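Local coordinates for hypothetical protein (Leishmania major, PDB 3LJN) that is of unknown function but, as an ankyrin-repeat protein, probably serves as a scaffold for binding other proteins, at residues T47-H58 with G76-P87. Residues are numbered along the deposited sequence; the frame is centred on the assembly and turned at random.
Sequences TIQNRFGCTALH and GEVHSLWHGQKP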
ATOM      1  N   THR A  47      29.562  -5.012   2.322  1.00 38.70           N
ATOM      2  CA  THR A  47      28.661  -4.696   1.216  1.00 38.58           C
ATOM      3  C   THR A  47      29.337  -4.801  -0.166  1.00 38.69           C
ATOM      4  O   THR A  47      28.951  -4.108  -1.107  1.00 39.29           O
ATOM      5  CB  THR A  47      28.130  -3.269   1.370  1.00 39.85           C
ATOM      6  OG1 THR A  47      29.245  -2.366   1.490  1.00 41.16           O
ATOM      7  CG2 THR A  47      27.207  -3.146   2.594  1.00 40.06           C
ATOM      8  N   ILE A  48      30.320  -5.688  -0.290  1.00 38.40           N
ATOM      9  CA  ILE A  48      31.144  -5.782  -1.488  1.00 38.94           C
ATOM     10  C   ILE A  48      30.393  -6.549  -2.594  1.00 38.38           C
ATOM     11  O   ILE A  48      29.857  -7.633  -2.357  1.00 37.51           O
ATOM     12  CB  ILE A  48      32.523  -6.413  -1.129  1.00 39.30           C
ATOM     13  CG1 ILE A  48      33.505  -6.291  -2.288  1.00 40.42           C
ATOM     14  CG2 ILE A  48      32.372  -7.862  -0.655  1.00 38.39           C
ATOM     15  CD1 ILE A  48      34.882  -6.773  -1.946  1.00 41.23           C
ATOM     16  N   GLN A  49      30.365  -5.981  -3.801  1.00 39.18           N
ATOM     17  CA  GLN A  49      29.442  -6.450  -4.838  1.00 38.97           C
ATOM     18  C   GLN A  49      30.124  -7.182  -5.969  1.00 39.57           C
ATOM     19  O   GLN A  49      31.333  -7.091  -6.136  1.00 40.40           O
ATOM     20  CB  GLN A  49      28.546  -5.324  -5.387  1.00 39.70           C
ATOM     21  CG  GLN A  49      29.139  -3.929  -5.432  1.00 41.11           C
ATOM     22  CD  GLN A  49      28.101  -2.849  -5.808  1.00 42.08           C
ATOM     23  OE1 GLN A  49      26.995  -3.141  -6.284  1.00 41.82           O
ATOM     24  NE2 GLN A  49      28.474  -1.585  -5.601  1.00 43.57           N
ATOM     25  N   ASN A  50      29.319  -7.957  -6.700  1.00 39.37           N
ATOM     26  CA  ASN A  50      29.760  -8.669  -7.877  1.00 40.26           C
ATOM     27  C   ASN A  50      29.146  -7.927  -9.032  1.00 41.23           C
ATOM     28  O   ASN A  50      28.316  -7.075  -8.795  1.00 41.05           O
ATOM     29  CB  ASN A  50      29.345 -10.145  -7.819  1.00 39.79           C
ATOM     30  CG  ASN A  50      27.857 -10.375  -8.070  1.00 39.42           C
ATOM     31  OD1 ASN A  50      27.095  -9.455  -8.375  1.00 39.56           O
ATOM     32  ND2 ASN A  50      27.443 -11.634  -7.950  1.00 39.28           N
ATOM     33  N   ARG A  51      29.534  -8.227 -10.267  1.00 42.55           N
ATOM     34  CA  ARG A  51      29.134  -7.378 -11.406  1.00 43.94           C
ATOM     35  C   ARG A  51      27.634  -7.069 -11.529  1.00 43.64           C
ATOM     36  O   ARG A  51      27.282  -6.102 -12.181  1.00 44.83           O
ATOM     37  CB  ARG A  51      29.664  -7.939 -12.729  1.00 45.63           C
ATOM     38  CG  ARG A  51      29.093  -9.286 -13.136  1.00 45.54           C
ATOM     39  CD  ARG A  51      30.027  -9.986 -14.099  1.00 47.32           C
ATOM     40  NE  ARG A  51      29.731 -11.413 -14.246  1.00 47.44           N
ATOM     41  CZ  ARG A  51      29.047 -11.963 -15.254  1.00 48.70           C
ATOM     42  NH1 ARG A  51      28.541 -11.225 -16.239  1.00 49.88           N
ATOM     43  NH2 ARG A  51      28.852 -13.275 -15.276  1.00 49.06           N
ATOM     44  N   PHE A  52      26.773  -7.878 -10.902  1.00 42.36           N
ATOM     45  CA  PHE A  52      25.309  -7.675 -10.894  1.00 42.22           C
ATOM     46  C   PHE A  52      24.781  -6.939  -9.652  1.00 41.29           C
ATOM     47  O   PHE A  52      23.575  -6.923  -9.400  1.00 41.15           O
ATOM     48  CB  PHE A  52      24.566  -9.024 -10.953  1.00 41.84           C
ATOM     49  CG  PHE A  52      25.066  -9.953 -12.008  1.00 42.91           C
ATOM     50  CD1 PHE A  52      25.936 -10.982 -11.685  1.00 42.63           C
ATOM     51  CD2 PHE A  52      24.668  -9.804 -13.320  1.00 44.54           C
ATOM     52  CE1 PHE A  52      26.410 -11.849 -12.663  1.00 44.03           C
ATOM     53  CE2 PHE A  52      25.134 -10.660 -14.300  1.00 45.88           C
ATOM     54  CZ  PHE A  52      26.009 -11.687 -13.971  1.00 45.66           C
ATOM     55  N   GLY A  53      25.670  -6.349  -8.870  1.00 40.94           N
ATOM     56  CA  GLY A  53      25.269  -5.696  -7.638  1.00 40.35           C
ATOM     57  C   GLY A  53      24.770  -6.623  -6.541  1.00 39.00           C
ATOM     58  O   GLY A  53      24.103  -6.182  -5.614  1.00 38.78           O
ATOM     59  N   CYS A  54      25.087  -7.908  -6.625  1.00 38.43           N
ATOM     60  CA  CYS A  54      24.730  -8.834  -5.552  1.00 37.49           C
ATOM     61  C   CYS A  54      25.740  -8.719  -4.409  1.00 36.93           C
ATOM     62  O   CYS A  54      26.935  -8.501  -4.642  1.00 37.23           O
ATOM     63  CB  CYS A  54      24.670 -10.280  -6.060  1.00 37.55           C
ATOM     64  SG  CYS A  54      24.360 -11.453  -4.722  1.00 36.86           S
ATOM     65  N   THR A  55      25.241  -8.837  -3.180  1.00 36.41           N
ATOM     66  CA  THR A  55      26.078  -8.777  -1.989  1.00 36.10           C
ATOM     67  C   THR A  55      25.726  -9.930  -1.081  1.00 35.69           C
ATOM     68  O   THR A  55      24.735 -10.628  -1.298  1.00 35.71           O
ATOM     69  CB  THR A  55      25.871  -7.518  -1.153  1.00 36.42           C
ATOM     70  OG1 THR A  55      24.722  -7.694  -0.328  1.00 36.33           O
ATOM     71  CG2 THR A  55      25.699  -6.302  -2.007  1.00 37.24           C
ATOM     72  N   ALA A  56      26.529 -10.109  -0.043  1.00 35.60           N
ATOM     73  CA  ALA A  56      26.350 -11.211   0.880  1.00 35.55           C
ATOM     74  C   ALA A  56      24.945 -11.237   1.419  1.00 35.62           C
ATOM     75  O   ALA A  56      24.349 -12.291   1.519  1.00 35.83           O
ATOM     76  CB  ALA A  56      27.334 -11.086   2.027  1.00 35.72           C
ATOM     77  N   LEU A  57      24.414 -10.079   1.771  1.00 35.79           N
ATOM     78  CA  LEU A  57      23.111 -10.039   2.402  1.00 36.22           C
ATOM     79  C   LEU A  57      21.995 -10.472   1.438  1.00 36.40           C
ATOM     80  O   LEU A  57      21.111 -11.238   1.806  1.00 36.84           O
ATOM     81  CB  LEU A  57      22.832  -8.642   2.952  1.00 36.79           C
ATOM     82  CG  LEU A  57      21.621  -8.555   3.870  1.00 37.64           C
ATOM     83  CD1 LEU A  57      21.621  -9.742   4.845  1.00 37.73           C
ATOM     84  CD2 LEU A  57      21.600  -7.235   4.614  1.00 38.57           C
ATOM     85  N   HIS A  58      22.035  -9.983   0.204  1.00 36.33           N
ATOM     86  CA  HIS A  58      21.109 -10.449  -0.808  1.00 36.70           C
ATOM     87  C   HIS A  58      21.067 -11.977  -0.786  1.00 36.76           C
ATOM     88  O   HIS A  58      19.993 -12.575  -0.776  1.00 37.43           O
ATOM     89  CB  HIS A  58      21.544  -9.997  -2.206  1.00 36.73           C
ATOM     90  CG  HIS A  58      21.298  -8.550  -2.504  1.00 37.24           C
ATOM     91  ND1 HIS A  58      22.307  -7.616  -2.522  1.00 37.22           N
ATOM     92  CD2 HIS A  58      20.173  -7.893  -2.870  1.00 38.13           C
ATOM     93  CE1 HIS A  58      21.809  -6.436  -2.847  1.00 38.12           C
ATOM     94  NE2 HIS A  58      20.515  -6.575  -3.066  1.00 38.68           N
ATOM     95  N   GLY A  76      26.124  -3.571   7.883  1.00 42.17           N
ATOM     96  CA  GLY A  76      26.124  -2.820   6.631  1.00 42.15           C
ATOM     97  C   GLY A  76      24.784  -2.664   5.939  1.00 42.11           C
ATOM     98  O   GLY A  76      24.089  -3.651   5.656  1.00 41.01           O
ATOM     99  N   GLU A  77      24.436  -1.407   5.665  1.00 43.64           N
ATOM    100  CA  GLU A  77      23.307  -1.065   4.807  1.00 44.00           C
ATOM    101  C   GLU A  77      23.696  -1.335   3.341  1.00 42.87           C
ATOM    102  O   GLU A  77      24.665  -0.735   2.821  1.00 43.32           O
ATOM    103  CB  GLU A  77      22.964   0.417   5.003  1.00 46.48           C
ATOM    104  CG  GLU A  77      21.664   0.903   4.381  1.00 47.57           C
ATOM    105  CD  GLU A  77      21.208   2.256   4.974  1.00 50.55           C
ATOM    106  OE1 GLU A  77      21.850   3.305   4.693  1.00 52.11           O
ATOM    107  OE2 GLU A  77      20.205   2.271   5.729  1.00 51.67           O
ATOM    108  N   VAL A  78      22.961  -2.242   2.685  1.00 41.72           N
ATOM    109  CA  VAL A  78      23.163  -2.537   1.263  1.00 40.98           C
ATOM    110  C   VAL A  78      22.620  -1.402   0.407  1.00 42.51           C
ATOM    111  O   VAL A  78      21.440  -1.109   0.477  1.00 43.43           O
ATOM    112  CB  VAL A  78      22.447  -3.843   0.862  1.00 39.75           C
ATOM    113  CG1 VAL A  78      22.180  -3.883  -0.640  1.00 39.74           C
ATOM    114  CG2 VAL A  78      23.257  -5.069   1.308  1.00 38.40           C
ATOM    115  N   HIS A  79      23.484  -0.780  -0.398  1.00 43.07           N
ATOM    116  CA  HIS A  79      23.098   0.318  -1.313  1.00 44.88           C
ATOM    117  C   HIS A  79      23.139  -0.067  -2.783  1.00 44.50           C
ATOM    118  O   HIS A  79      23.413   0.761  -3.641  1.00 45.96           O
ATOM    119  CB  HIS A  79      24.031   1.522  -1.117  1.00 46.62           C
ATOM    120  CG  HIS A  79      23.793   2.262   0.156  1.00 48.00           C
ATOM    121  ND1 HIS A  79      22.625   2.957   0.399  1.00 49.72           N
ATOM    122  CD2 HIS A  79      24.567   2.411   1.259  1.00 48.22           C
ATOM    123  CE1 HIS A  79      22.690   3.498   1.605  1.00 50.97           C
ATOM    124  NE2 HIS A  79      23.857   3.183   2.147  1.00 50.07           N
ATOM    125  N   SER A  80      22.888  -1.327  -3.081  1.00 42.84           N
ATOM    126  CA  SER A  80      22.861  -1.770  -4.456  1.00 42.72           C
ATOM    127  C   SER A  80      21.661  -2.654  -4.639  1.00 42.13           C
ATOM    128  O   SER A  80      21.093  -3.156  -3.675  1.00 41.47           O
ATOM    129  CB  SER A  80      24.138  -2.526  -4.810  1.00 41.67           C
ATOM    130  OG  SER A  80      24.236  -3.729  -4.074  1.00 40.06           O
ATOM    131  N   LEU A  81      21.292  -2.845  -5.895  1.00 42.64           N
ATOM    132  CA  LEU A  81      20.110  -3.593  -6.258  1.00 42.60           C
ATOM    133  C   LEU A  81      20.552  -4.802  -7.062  1.00 41.72           C
ATOM    134  O   LEU A  81      21.512  -4.722  -7.820  1.00 41.89           O
ATOM    135  CB  LEU A  81      19.184  -2.702  -7.085  1.00 44.57           C
ATOM    136  CG  LEU A  81      18.609  -1.514  -6.310  1.00 45.98           C
ATOM    137  CD1 LEU A  81      18.503  -0.281  -7.190  1.00 48.27           C
ATOM    138  CD2 LEU A  81      17.266  -1.870  -5.684  1.00 46.24           C
ATOM    139  N   TRP A  82      19.866  -5.922  -6.885  1.00 41.10           N
ATOM    140  CA  TRP A  82      20.170  -7.122  -7.634  1.00 40.70           C
ATOM    141  C   TRP A  82      18.922  -7.527  -8.389  1.00 41.74           C
ATOM    142  O   TRP A  82      17.897  -7.838  -7.789  1.00 41.87           O
ATOM    143  CB  TRP A  82      20.640  -8.229  -6.696  1.00 39.38           C
ATOM    144  CG  TRP A  82      21.022  -9.481  -7.393  1.00 39.33           C
ATOM    145  CD1 TRP A  82      21.573  -9.591  -8.634  1.00 40.04           C
ATOM    146  CD2 TRP A  82      20.897 -10.812  -6.891  1.00 38.93           C
ATOM    147  NE1 TRP A  82      21.778 -10.912  -8.950  1.00 40.16           N
ATOM    148  CE2 TRP A  82      21.382 -11.683  -7.889  1.00 39.50           C
ATOM    149  CE3 TRP A  82      20.415 -11.356  -5.697  1.00 38.46           C
ATOM    150  CZ2 TRP A  82      21.405 -13.070  -7.730  1.00 39.69           C
ATOM    151  CZ3 TRP A  82      20.451 -12.742  -5.531  1.00 38.59           C
ATOM    152  CH2 TRP A  82      20.934 -13.581  -6.548  1.00 39.24           C
ATOM    153  N   HIS A  83      19.011  -7.512  -9.714  1.00 42.78           N
ATOM    154  CA  HIS A  83      17.836  -7.618 -10.557  1.00 44.26           C
ATOM    155  C   HIS A  83      16.777  -6.672  -9.985  1.00 45.02           C
ATOM    156  O   HIS A  83      15.623  -7.036  -9.841  1.00 45.71           O
ATOM    157  CB  HIS A  83      17.322  -9.066 -10.605  1.00 44.18           C
ATOM    158  CG  HIS A  83      18.321 -10.062 -11.128  1.00 43.84           C
ATOM    159  ND1 HIS A  83      19.064  -9.847 -12.271  1.00 44.66           N
ATOM    160  CD2 HIS A  83      18.668 -11.295 -10.682  1.00 43.17           C
ATOM    161  CE1 HIS A  83      19.839 -10.895 -12.495  1.00 44.49           C
ATOM    162  NE2 HIS A  83      19.618 -11.787 -11.545  1.00 43.61           N
ATOM    163  N   GLY A  84      17.195  -5.464  -9.619  1.00 45.18           N
ATOM    164  CA  GLY A  84      16.275  -4.429  -9.155  1.00 46.43           C
ATOM    165  C   GLY A  84      15.812  -4.549  -7.722  1.00 45.74           C
ATOM    166  O   GLY A  84      14.957  -3.807  -7.290  1.00 47.04           O
ATOM    167  N   GLN A  85      16.391  -5.457  -6.960  1.00 43.99           N
ATOM    168  CA  GLN A  85      15.874  -5.723  -5.623  1.00 43.59           C
ATOM    169  C   GLN A  85      16.887  -5.565  -4.504  1.00 42.34           C
ATOM    170  O   GLN A  85      18.092  -5.719  -4.693  1.00 41.31           O
ATOM    171  CB  GLN A  85      15.253  -7.116  -5.583  1.00 43.30           C
ATOM    172  CG  GLN A  85      14.010  -7.210  -6.467  1.00 45.01           C
ATOM    173  CD  GLN A  85      13.305  -8.528  -6.313  1.00 45.18           C
ATOM    174  OE1 GLN A  85      13.910  -9.590  -6.527  1.00 44.29           O
ATOM    175  NE2 GLN A  85      12.014  -8.483  -5.926  1.00 46.67           N
ATOM    176  N   LYS A  86      16.352  -5.262  -3.331  1.00 42.74           N
ATOM    177  CA  LYS A  86      17.107  -5.052  -2.126  1.00 42.02           C
ATOM    178  C   LYS A  86      16.828  -6.258  -1.242  1.00 41.28           C
ATOM    179  O   LYS A  86      15.773  -6.854  -1.362  1.00 41.93           O
ATOM    180  CB  LYS A  86      16.583  -3.793  -1.455  1.00 43.63           C
ATOM    181  CG  LYS A  86      17.642  -2.862  -0.960  1.00 43.68           C
ATOM    182  CD  LYS A  86      18.255  -2.091  -2.096  1.00 44.17           C
ATOM    183  CE  LYS A  86      19.103  -0.958  -1.564  1.00 45.00           C
ATOM    184  NZ  LYS A  86      18.391  -0.214  -0.459  1.00 46.63           N
ATOM    185  N   PRO A  87      17.744  -6.609  -0.324  1.00 40.25           N
ATOM    186  CA  PRO A  87      17.612  -7.847   0.465  1.00 39.75           C
ATOM    187  C   PRO A  87      16.299  -8.072   1.223  1.00 40.99           C
ATOM    188  O   PRO A  87      15.915  -9.222   1.434  1.00 41.02           O
ATOM    189  CB  PRO A  87      18.764  -7.738   1.446  1.00 39.03           C
ATOM    190  CG  PRO A  87      19.793  -6.937   0.690  1.00 38.62           C
ATOM    191  CD  PRO A  87      18.978  -5.887   0.038  1.00 39.81           C
TER
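Residues 47-58 and 76-87 run side by side as two successive ankyrin hairpin loops, each leading into a helix, with CA atoms 5.9 Å apart at Thr47 and Val78, 5.3 Å at Gly53 and Trp82, and 4.5 Å at His58 and Pro87. Residues 47-58 contain a type I turn from Asn50 to Gly53, and 76-87 a type I' turn from Trp82 to Gln85.

His58 carries the joint. Pro87 CG sits over the centre of one imidazole face, while Trp82 CB covers the opposite face nearer the rim. His58 NE2 adds a weak, bent bond (3.0 Å, 134° at the hydrogen) to Gln85 O, the carbonyl that closes the type I' turn by accepting from Trp82 N. His58 ND1 accepts from Thr55 N within a capping box at the start of helix 56-63; this bond, with Pro87 and Trp82 on the two faces, restricts the rotation of the ring. Leu57 CG and Val78 CG1 extend the apolar side, touching Pro87 CB and His58 CE1 respectively; Leu90 of helix 87-93 also meets His58.

Trp82 supplies the second patch. With CG anti to the backbone N (chi1 -178°), the indole lies against Cys54: Cys54 CB is over the five-membered ring, 3.8 Å from its centroid, and Cys54 SG is over the six-membered ring at 4.0 Å. Phe52 CB packs at Trp82 CD1 (3.8 Å). Away from the two rings Ser80 OG donates to Gly53 O (2.9 Å), tilted 27° from the carbonyl plane.

Chemically, one imidazole serves both loops through its two nitrogens, ND1 accepting from the N-cap residue of its own helix and NE2 bonding weakly to the neighbouring loop, while CH-pi and sulfur-aromatic packing on ring faces supplies the apolar part of this inter-repeat joint.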